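PDB 3MQ2: 16S rRNA methyltransferase from Streptomyces sp. DSM 40477, which methylates the N1 position of adenine 1408 in 16S rRNA, using S-adenosylmethionine, and so confers resistance to aminoglycosides such as kanamycin, neomycin and apramycin. Local coordinates for residues 143-148 / 155-160; 21-26 / 51-56; 88-93 / 120-125. All blocks are in the same frame, centred on the assembly; numbering follows the deposited sequence.

Contact 1. Residues 143-148 / 155-160; sequences HAWRPS and HPEPTP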
loop_
_atom_site.group_PDB
_atom_site.type_symbol
_atom_site.label_atom_id
_atom_site.label_comp_id
_atom_site.label_asym_id
_atom_site.label_seq_id
_atom_site.Cartn_x
_atom_site.Cartn_y
_atom_site.Cartn_z
ATOM N N HIS A 143 3.508 13.368 9.509
ATOM C CA HIS A 143 4.611 13.537 10.445
ATOM C C HIS A 143 5.968 13.457 9.762
ATOM O O HIS A 143 6.991 13.790 10.363
ATOM C CB HIS A 143 4.491 12.570 11.632
ATOM C CG HIS A 143 3.334 12.889 12.515
ATOM N ND1 HIS A 143 3.467 13.602 13.689
ATOM C CD2 HIS A 143 2.008 12.649 12.368
ATOM C CE1 HIS A 143 2.275 13.766 14.238
ATOM N NE2 HIS A 143 1.373 13.206 13.449
ATOM N N ALA A 144 5.968 13.056 8.494
ATOM C CA ALA A 144 7.186 13.099 7.699
ATOM C C ALA A 144 7.622 14.547 7.506
ATOM O O ALA A 144 8.707 14.810 6.994
ATOM C CB ALA A 144 6.966 12.411 6.337
ATOM N N TRP A 145 6.767 15.488 7.907
ATOM C CA TRP A 145 7.092 16.909 7.802
ATOM C C TRP A 145 7.071 17.592 9.164
ATOM O O TRP A 145 7.045 18.814 9.245
ATOM C CB TRP A 145 6.109 17.630 6.870
ATOM C CG TRP A 145 6.272 17.283 5.431
ATOM C CD1 TRP A 145 7.043 17.945 4.512
ATOM C CD2 TRP A 145 5.659 16.190 4.725
ATOM N NE1 TRP A 145 6.943 17.335 3.285
ATOM C CE2 TRP A 145 6.105 16.258 3.387
ATOM C CE3 TRP A 145 4.785 15.163 5.095
ATOM C CZ2 TRP A 145 5.708 15.331 2.416
ATOM C CZ3 TRP A 145 4.396 14.239 4.131
ATOM C CH2 TRP A 145 4.849 14.338 2.805
ATOM N N ARG A 146 7.094 16.801 10.228
ATOM C CA ARG A 146 6.919 17.329 11.576
ATOM C C ARG A 146 7.958 16.753 12.535
ATOM O O ARG A 146 7.614 16.065 13.488
ATOM C CB ARG A 146 5.506 17.005 12.063
ATOM C CG ARG A 146 4.402 17.561 11.146
ATOM C CD ARG A 146 3.009 17.168 11.630
ATOM N NE ARG A 146 1.968 17.577 10.687
ATOM C CZ ARG A 146 0.690 17.228 10.803
ATOM N NH1 ARG A 146 0.300 16.467 11.817
ATOM N NH2 ARG A 146 -0.194 17.618 9.895
ATOM N N PRO A 147 9.246 17.043 12.290
ATOM C CA PRO A 147 9.768 17.899 11.222
ATOM C C PRO A 147 10.155 17.094 9.979
ATOM O O PRO A 147 10.097 15.864 9.977
ATOM C CB PRO A 147 11.024 18.482 11.864
ATOM C CG PRO A 147 11.554 17.318 12.649
ATOM C CD PRO A 147 10.323 16.605 13.200
ATOM N N SER A 148 10.550 17.795 8.920
ATOM C CA SER A 148 10.881 17.130 7.660
ATOM C C SER A 148 11.948 16.046 7.825
ATOM O O SER A 148 13.027 16.294 8.373
ATOM C CB SER A 148 11.327 18.157 6.618
ATOM O OG SER A 148 10.264 19.014 6.247
ATOM N N HIS A 155 10.396 19.383 0.083
ATOM C CA HIS A 155 8.960 19.382 -0.174
ATOM C C HIS A 155 8.234 19.948 1.037
ATOM O O HIS A 155 8.459 19.500 2.161
ATOM C CB HIS A 155 8.446 17.966 -0.426
ATOM C CG HIS A 155 8.788 17.417 -1.772
ATOM N ND1 HIS A 155 9.881 16.605 -1.987
ATOM C CD2 HIS A 155 8.166 17.537 -2.969
ATOM C CE1 HIS A 155 9.927 16.261 -3.262
ATOM N NE2 HIS A 155 8.897 16.812 -3.880
ATOM N N PRO A 156 7.365 20.945 0.822
ATOM C CA PRO A 156 6.542 21.442 1.929
ATOM C C PRO A 156 5.507 20.390 2.309
ATOM O O PRO A 156 5.220 19.526 1.487
ATOM C CB PRO A 156 5.854 22.668 1.325
ATOM C CG PRO A 156 5.788 22.368 -0.138
ATOM C CD PRO A 156 7.055 21.617 -0.452
ATOM N N GLU A 157 4.966 20.447 3.524
ATOM C CA GLU A 157 3.920 19.503 3.911
ATOM C C GLU A 157 2.705 19.702 3.010
ATOM O O GLU A 157 2.205 20.817 2.882
ATOM C CB GLU A 157 3.509 19.690 5.372
ATOM C CG GLU A 157 2.403 18.711 5.805
ATOM C CD GLU A 157 1.975 18.874 7.249
ATOM O OE1 GLU A 157 2.854 19.072 8.122
ATOM O OE2 GLU A 157 0.750 18.801 7.512
ATOM N N PRO A 158 2.227 18.622 2.376
ATOM C CA PRO A 158 1.092 18.797 1.462
ATOM C C PRO A 158 -0.236 18.985 2.181
ATOM O O PRO A 158 -0.469 18.458 3.265
ATOM C CB PRO A 158 1.071 17.486 0.675
ATOM C CG PRO A 158 1.675 16.487 1.614
ATOM C CD PRO A 158 2.742 17.244 2.368
ATOM N N THR A 159 -1.116 19.754 1.556
ATOM C CA THR A 159 -2.450 19.966 2.082
ATOM C C THR A 159 -3.406 19.571 0.973
ATOM O O THR A 159 -2.981 19.403 -0.171
ATOM C CB THR A 159 -2.685 21.442 2.418
ATOM O OG1 THR A 159 -2.676 22.206 1.205
ATOM C CG2 THR A 159 -1.598 21.956 3.357
ATOM N N PRO A 160 -4.698 19.422 1.301
ATOM C CA PRO A 160 -5.667 19.108 0.253
ATOM C C PRO A 160 -5.521 20.053 -0.937
ATOM O O PRO A 160 -5.524 19.603 -2.084
ATOM C CB PRO A 160 -7.009 19.330 0.956
ATOM C CG PRO A 160 -6.724 18.974 2.372
ATOM C CD PRO A 160 -5.328 19.472 2.633
HETATM O O HOH W 1 4.790 20.625 8.757
HETATM O O HOH W 2 10.589 19.755 3.759
#

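Contact 2. Residues 21-26 / 51-56; sequences EQLRSQ and SRLVVA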
loop_
_atom_site.group_PDB
_atom_site.type_symbol
_atom_site.label_atom_id
_atom_site.label_comp_id
_atom_site.label_asym_id
_atom_site.label_seq_id
_atom_site.Cartn_x
_atom_site.Cartn_y
_atom_site.Cartn_z
ATOM N N GLU A 21 -1.282 -17.015 -11.248
ATOM C CA GLU A 21 -2.403 -16.836 -12.168
ATOM C C GLU A 21 -3.559 -17.770 -11.848
ATOM O O GLU A 21 -4.725 -17.370 -11.884
ATOM C CB GLU A 21 -1.951 -17.019 -13.614
ATOM C CG GLU A 21 -1.342 -15.769 -14.185
ATOM C CD GLU A 21 -2.185 -14.547 -13.877
ATOM O OE1 GLU A 21 -3.412 -14.594 -14.109
ATOM O OE2 GLU A 21 -1.622 -13.550 -13.386
ATOM N N GLN A 22 -3.236 -19.019 -11.533
ATOM C CA GLN A 22 -4.259 -19.983 -11.163
ATOM C C GLN A 22 -4.985 -19.538 -9.898
ATOM O O GLN A 22 -6.205 -19.664 -9.800
ATOM C CB GLN A 22 -3.655 -21.377 -10.989
ATOM C CG GLN A 22 -3.073 -21.948 -12.275
ATOM C CD GLN A 22 -2.517 -23.353 -12.101
ATOM O OE1 GLN A 22 -2.621 -24.190 -12.999
ATOM N NE2 GLN A 22 -1.916 -23.615 -10.943
ATOM N N LEU A 23 -4.232 -19.009 -8.937
ATOM C CA LEU A 23 -4.825 -18.507 -7.703
ATOM C C LEU A 23 -5.747 -17.329 -7.992
ATOM O O LEU A 23 -6.921 -17.343 -7.624
ATOM C CB LEU A 23 -3.741 -18.085 -6.706
ATOM C CG LEU A 23 -4.235 -17.421 -5.417
ATOM C CD1 LEU A 23 -5.182 -18.341 -4.662
ATOM C CD2 LEU A 23 -3.075 -17.007 -4.528
ATOM N N ARG A 24 -5.208 -16.316 -8.667
ATOM C CA ARG A 24 -5.952 -15.093 -8.937
ATOM C C ARG A 24 -7.229 -15.377 -9.711
ATOM O O ARG A 24 -8.229 -14.688 -9.533
ATOM C CB ARG A 24 -5.119 -14.132 -9.778
ATOM C CG ARG A 24 -5.489 -14.248 -11.241
ATOM C CD ARG A 24 -4.773 -13.262 -12.094
ATOM N NE ARG A 24 -5.144 -11.898 -11.778
ATOM C CZ ARG A 24 -4.343 -10.871 -12.009
ATOM N NH1 ARG A 24 -3.151 -11.095 -12.555
ATOM N NH2 ARG A 24 -4.731 -9.641 -11.708
ATOM N N SER A 25 -7.190 -16.378 -10.588
ATOM C CA SER A 25 -8.309 -16.626 -11.498
ATOM C C SER A 25 -9.572 -17.030 -10.744
ATOM O O SER A 25 -10.669 -17.005 -11.298
ATOM C CB SER A 25 -7.941 -17.676 -12.551
ATOM O OG SER A 25 -7.721 -18.945 -11.963
ATOM N N GLN A 26 -9.409 -17.381 -9.472
ATOM C CA GLN A 26 -10.525 -17.816 -8.642
ATOM C C GLN A 26 -11.222 -16.651 -7.953
ATOM O O GLN A 26 -12.281 -16.825 -7.346
ATOM C CB GLN A 26 -10.041 -18.815 -7.589
ATOM C CG GLN A 26 -9.248 -19.979 -8.163
ATOM C CD GLN A 26 -8.572 -20.802 -7.088
ATOM O OE1 GLN A 26 -8.706 -20.518 -5.898
ATOM N NE2 GLN A 26 -7.837 -21.828 -7.502
ATOM N N SER A 51 -14.203 -12.225 -1.703
ATOM C CA SER A 51 -14.214 -12.486 -3.138
ATOM C C SER A 51 -13.042 -11.856 -3.894
ATOM O O SER A 51 -12.928 -12.016 -5.110
ATOM C CB SER A 51 -15.536 -12.017 -3.752
ATOM O OG SER A 51 -15.601 -10.603 -3.770
ATOM N N ARG A 52 -12.171 -11.149 -3.183
ATOM C CA ARG A 52 -11.000 -10.552 -3.817
ATOM C C ARG A 52 -9.731 -11.155 -3.249
ATOM O O ARG A 52 -9.698 -11.571 -2.088
ATOM C CB ARG A 52 -11.009 -9.036 -3.632
ATOM C CG ARG A 52 -12.333 -8.420 -4.048
ATOM C CD ARG A 52 -12.574 -7.096 -3.358
ATOM N NE ARG A 52 -11.827 -6.031 -4.004
ATOM C CZ ARG A 52 -11.833 -4.765 -3.608
ATOM N NH1 ARG A 52 -12.548 -4.394 -2.553
ATOM N NH2 ARG A 52 -11.116 -3.873 -4.272
ATOM N N LEU A 53 -8.702 -11.237 -4.085
ATOM C CA LEU A 53 -7.398 -11.716 -3.649
ATOM C C LEU A 53 -6.587 -10.523 -3.188
ATOM O O LEU A 53 -6.449 -9.550 -3.920
ATOM C CB LEU A 53 -6.679 -12.420 -4.798
ATOM C CG LEU A 53 -5.251 -12.887 -4.534
ATOM C CD1 LEU A 53 -5.209 -13.820 -3.350
ATOM C CD2 LEU A 53 -4.662 -13.558 -5.789
ATOM N N VAL A 54 -6.052 -10.593 -1.975
ATOM C CA VAL A 54 -5.290 -9.469 -1.425
ATOM C C VAL A 54 -3.832 -9.856 -1.378
ATOM O O VAL A 54 -3.485 -10.873 -0.787
ATOM C CB VAL A 54 -5.765 -9.092 -0.001
ATOM C CG1 VAL A 54 -4.953 -7.906 0.557
ATOM C CG2 VAL A 54 -7.266 -8.763 -0.023
ATOM N N VAL A 55 -2.992 -9.051 -2.026
ATOM C CA VAL A 55 -1.556 -9.284 -2.054
ATOM C C VAL A 55 -0.907 -8.144 -1.282
ATOM O O VAL A 55 -1.284 -6.986 -1.450
ATOM C CB VAL A 55 -1.019 -9.307 -3.508
ATOM C CG1 VAL A 55 0.488 -9.580 -3.531
ATOM C CG2 VAL A 55 -1.750 -10.373 -4.328
ATOM N N ALA A 56 0.057 -8.458 -0.428
ATOM C CA ALA A 56 0.712 -7.406 0.341
ATOM C C ALA A 56 2.191 -7.663 0.347
ATOM O O ALA A 56 2.624 -8.802 0.459
ATOM C CB ALA A 56 0.176 -7.356 1.773
#

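Contact 3. Residues 88-93 / 120-125; sequences ATAERL and PEMLRG. With SAH (S-adenosyl-L-homocysteine), chain C.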
loop_
_atom_site.group_PDB
_atom_site.type_symbol
_atom_site.label_atom_id
_atom_site.label_comp_id
_atom_site.label_asym_id
_atom_site.label_seq_id
_atom_site.Cartn_x
_atom_site.Cartn_y
_atom_site.Cartn_z
ATOM N N ALA A 88 9.271 -8.089 -1.213
ATOM C CA ALA A 88 9.656 -7.313 -2.390
ATOM C C ALA A 88 9.694 -5.836 -2.074
ATOM O O ALA A 88 8.986 -5.373 -1.189
ATOM C CB ALA A 88 8.671 -7.557 -3.540
ATOM N N THR A 89 10.517 -5.101 -2.816
ATOM C CA THR A 89 10.543 -3.647 -2.689
ATOM C C THR A 89 9.684 -2.995 -3.755
ATOM O O THR A 89 9.389 -3.590 -4.791
ATOM C CB THR A 89 11.963 -3.102 -2.872
ATOM O OG1 THR A 89 12.379 -3.312 -4.225
ATOM C CG2 THR A 89 12.924 -3.818 -1.928
ATOM N N ALA A 90 9.323 -1.737 -3.522
ATOM C CA ALA A 90 8.588 -0.988 -4.528
ATOM C C ALA A 90 9.433 -0.710 -5.773
ATOM O O ALA A 90 8.888 -0.508 -6.864
ATOM C CB ALA A 90 8.038 0.314 -3.939
ATOM N N GLU A 91 10.756 -0.704 -5.618
ATOM C CA GLU A 91 11.655 -0.527 -6.755
ATOM C C GLU A 91 11.674 -1.754 -7.660
ATOM O O GLU A 91 11.894 -1.645 -8.869
ATOM C CB GLU A 91 13.081 -0.249 -6.268
ATOM C CG GLU A 91 13.295 1.149 -5.691
ATOM C CD GLU A 91 12.984 1.258 -4.216
ATOM O OE1 GLU A 91 12.416 0.306 -3.633
ATOM O OE2 GLU A 91 13.312 2.316 -3.639
ATOM N N ARG A 92 11.476 -2.926 -7.065
ATOM C CA ARG A 92 11.513 -4.185 -7.805
ATOM C C ARG A 92 10.284 -5.020 -7.500
ATOM O O ARG A 92 10.358 -6.054 -6.846
ATOM C CB ARG A 92 12.766 -4.982 -7.464
ATOM C CG ARG A 92 14.054 -4.367 -7.975
ATOM C CD ARG A 92 15.204 -5.303 -7.663
ATOM N NE ARG A 92 16.454 -4.859 -8.256
ATOM C CZ ARG A 92 17.560 -5.590 -8.252
ATOM N NH1 ARG A 92 17.556 -6.780 -7.666
ATOM N NH2 ARG A 92 18.663 -5.122 -8.809
ATOM N N LEU A 93 9.143 -4.552 -7.982
ATOM C CA LEU A 93 7.884 -5.209 -7.685
ATOM C C LEU A 93 7.831 -6.613 -8.283
ATOM O O LEU A 93 8.462 -6.894 -9.300
ATOM C CB LEU A 93 6.726 -4.360 -8.221
ATOM C CG LEU A 93 6.535 -3.069 -7.428
ATOM C CD1 LEU A 93 5.676 -2.086 -8.202
ATOM C CD2 LEU A 93 5.916 -3.365 -6.075
ATOM N N PRO A 120 9.175 10.285 -11.655
ATOM C CA PRO A 120 7.989 9.452 -11.886
ATOM C C PRO A 120 8.240 7.940 -11.892
ATOM O O PRO A 120 7.271 7.185 -12.010
ATOM C CB PRO A 120 7.543 9.889 -13.286
ATOM C CG PRO A 120 8.821 10.248 -13.965
ATOM C CD PRO A 120 9.662 10.911 -12.896
ATOM N N GLU A 121 9.492 7.498 -11.754
ATOM C CA GLU A 121 9.819 6.089 -11.956
ATOM C C GLU A 121 9.091 5.135 -11.015
ATOM O O GLU A 121 8.568 4.113 -11.445
ATOM C CB GLU A 121 11.330 5.856 -11.884
ATOM C CG GLU A 121 12.079 6.372 -13.099
ATOM C CD GLU A 121 13.112 7.422 -12.748
ATOM O OE1 GLU A 121 13.405 7.592 -11.546
ATOM O OE2 GLU A 121 13.633 8.080 -13.675
ATOM N N MET A 122 9.059 5.453 -9.730
ATOM C CA MET A 122 8.405 4.523 -8.817
ATOM C C MET A 122 6.898 4.467 -9.045
ATOM O O MET A 122 6.310 3.388 -9.032
ATOM C CB MET A 122 8.700 4.832 -7.358
ATOM C CG MET A 122 8.221 3.699 -6.451
ATOM S SD MET A 122 8.660 3.951 -4.735
ATOM C CE MET A 122 10.383 3.524 -4.759
ATOM N N LEU A 123 6.273 5.626 -9.226
ATOM C CA LEU A 123 4.833 5.661 -9.512
ATOM C C LEU A 123 4.517 4.870 -10.779
ATOM O O LEU A 123 3.526 4.138 -10.848
ATOM C CB LEU A 123 4.331 7.104 -9.641
ATOM C CG LEU A 123 4.259 7.876 -8.324
ATOM C CD1 LEU A 123 4.077 9.380 -8.565
ATOM C CD2 LEU A 123 3.111 7.316 -7.495
ATOM N N ARG A 124 5.373 5.007 -11.784
ATOM C CA ARG A 124 5.179 4.257 -13.024
ATOM C C ARG A 124 5.323 2.758 -12.820
ATOM O O ARG A 124 4.613 1.973 -13.451
ATOM C CB ARG A 124 6.151 4.738 -14.106
ATOM C CG ARG A 124 5.784 6.101 -14.663
ATOM C CD ARG A 124 6.692 6.498 -15.827
ATOM N NE ARG A 124 6.319 7.801 -16.370
ATOM C CZ ARG A 124 7.173 8.671 -16.897
ATOM N NH1 ARG A 124 8.464 8.375 -16.974
ATOM N NH2 ARG A 124 6.734 9.836 -17.359
ATOM N N GLY A 125 6.246 2.358 -11.949
ATOM C CA GLY A 125 6.450 0.946 -11.676
ATOM C C GLY A 125 5.244 0.345 -10.974
ATOM O O GLY A 125 4.875 -0.805 -11.224
HETATM N N SAH C . 1.597 0.355 5.593
HETATM C CA SAH C . 2.027 -0.247 6.844
HETATM C CB SAH C . 3.505 0.031 7.112
HETATM C CG SAH C . 3.930 1.473 6.854
HETATM S SD SAH C . 5.570 1.814 7.541
HETATM C C SAH C . 1.175 0.293 7.976
HETATM O O SAH C . 1.280 -0.155 9.118
HETATM O OXT SAH C . 0.369 1.196 7.754
HETATM C "C5'" SAH C . 6.185 1.898 5.840
HETATM C "C4'" SAH C . 6.600 0.527 5.317
HETATM O "O4'" SAH C . 7.045 0.661 3.984
HETATM C "C3'" SAH C . 7.764 -0.087 6.097
HETATM O "O3'" SAH C . 7.419 -1.394 6.484
HETATM C "C2'" SAH C . 8.921 -0.179 5.127
HETATM O "O2'" SAH C . 9.629 -1.396 5.284
HETATM C "C1'" SAH C . 8.204 -0.128 3.793
HETATM N N9 SAH C . 8.997 0.447 2.700
HETATM C C8 SAH C . 9.683 1.633 2.656
HETATM N N7 SAH C . 10.251 1.745 1.423
HETATM C C5 SAH C . 9.917 0.644 0.700
HETATM C C6 SAH C . 10.211 0.235 -0.593
HETATM N N6 SAH C . 10.961 0.988 -1.393
HETATM N N1 SAH C . 9.705 -0.962 -1.044
HETATM C C2 SAH C . 8.920 -1.753 -0.231
HETATM N N3 SAH C . 8.635 -1.354 1.055
HETATM C C4 SAH C . 9.127 -0.170 1.494
HETATM O O HOH W 3 8.319 0.896 -9.049
#

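Contact 1. Residues 143-148 / 155-160
Arg146 and Glu157 form a side-on salt bridge with two hydrogen bonds. Arg146 NE reaches Glu157 OE1 at 3.1 Å, and Arg146 NH2 reaches Glu157 OE2 at 2.8 Å. Both bonds are nearly straight. The oxygens lie close to the guanidinium plane but are met out of the carboxylate plane, because the two groups are turned 41° against each other. The bridge ties together two arms of the long loop between strand 134-141 and helix 160-173 of the Rossmann-like methyltransferase fold. The first arm leaves a type I turn, His143 to Arg146, and passes through a cis peptide bond before Pro147.

Arg146 has further partners on NH1, Asp205 and the carbonyl of Phe207. Glu157 OE1 also accepts from a water, at 2.6 Å, that donates to Trp145 O as well. Glu157 CG is anti to the backbone N (chi1 180°) and the chain runs straight on from there, which carries its carboxylate past Trp145 to the arginine.

The Trp145 indole packs against the second arm. Two CH-pi contacts share one of its faces: Glu157 CA lies over the five-membered ring and Pro158 CD over the six-membered ring, each 3.5 Å from the ring centroid. Beyond the segments, Leu116 of helix 109-116 and Val152 also touch the Trp145 side chain. At the ring edge Trp145 NE1 makes a weak, bent bond to His155 O, 2.9 Å long. That carbonyl also takes a bond from a second water, 2.7 Å from His155 O, which accepts from Ser148 OG at 2.6 Å.

Contact 2. Residues 21-26 / 51-56
Arg24, whose backbone rests against Leu53, donates from NH1 to Glu21 OE2 at 3.0 Å, as part of a salt bridge within the same helix. The contact packs helix 17-24 against strand 52-58 in the Rossmann-like fold of class I methyltransferases. Arg24 NH2 is bonded to the carbonyl of Ser97, in the loop before strand 99-105. The chain bends at chi3 (-65°), and the guanidinium turns from Leu53 toward the Ser97 loop.

Strand 52-58 lies between strands 29-34 and 83-87 and is parallel to both. Leu53 faces helix 17-24, while Val54 points to the other side of the sheet and meets helix 40-48.

No hydrogen bond crosses between the two segments; the packing is apolar. Leu53 provides both of its methyls. Its CG is anti to the backbone N (chi1 175°), which sends the branched end out from the strand to the helix. Leu53 CD2 lies 3.7 Å from Arg24 CA and 4.1 Å from Arg24 CB. The same methyl is 3.9 Å from Leu23 CG. The two leucine side chains lie nearly perpendicular. Tyr27 also touches Leu53, and Val30 of the neighbouring strand touches Arg24.

On the helix segment there is one more polar link. Ser25 OG donates to Gln22 O at 2.7 Å, with the hydroxyl above the carbonyl plane. At the leucine pair, Leu23 CD2 is 4.0 Å from both Leu53 CD1 and Leu53 CD2.

Contact 3. Residues 88-93 / 120-125
Ala90 and Glu91 hold the adenine edge of the cofactor pocket, and Met122 backs them from helix 121-128. Ala90 N donates to N1 of the bound S-adenosylhomocysteine at 2.6 Å. The adenine N6 donates to Glu91 OE1 at 2.8 Å. The other oxygen, Glu91 OE2, is hydrogen-bonded to Ser110 OG, so each carboxylate oxygen has a partner.

Met122 reaches both pocket residues. Its SD lies 3.8 Å from Ala90 CB. The chain then bends at chi3 (-77°), and Met122 CE lies over one face of the Glu91 carboxylate, 3.4 Å from Glu91 OE2. Leu111 of helix 109-116 touches both Ala90 and Met122.

In the Rossmann-like methyltransferase fold this loop follows strand 83-87, at the cofactor end of the parallel strands. Its turn is held by an ST motif, in which Thr89 OG1 accepts from Arg92 N at 3.0 Å.

No direct hydrogen bond joins loop and helix. A water spans them instead, donating to Ala90 O at 2.7 Å and to Met122 O at 3.2 Å. Further along, Leu93 CD1 sits 3.4 Å from Gly125 O.

The three contacts follow one another along the chain, contact 2 first, then contact 3, then contact 1. They do not touch. Contacts 1 and 2 lie on opposite sides of the chain's centre, with their own centres 36 Å apart. Contact 3 is nearer to both, with its centre 22 Å from that of contact 1 and 21 Å from that of contact 2. It alone binds the cofactor product. In contact 1 the Trp145 side chain is about 13 Å from that ligand and about 8 Å from the side chain of Pro107, a residue of the cofactor site. Contact 2 is away from the site, although strand 52-58 ends at Asp58, which binds the same ligand.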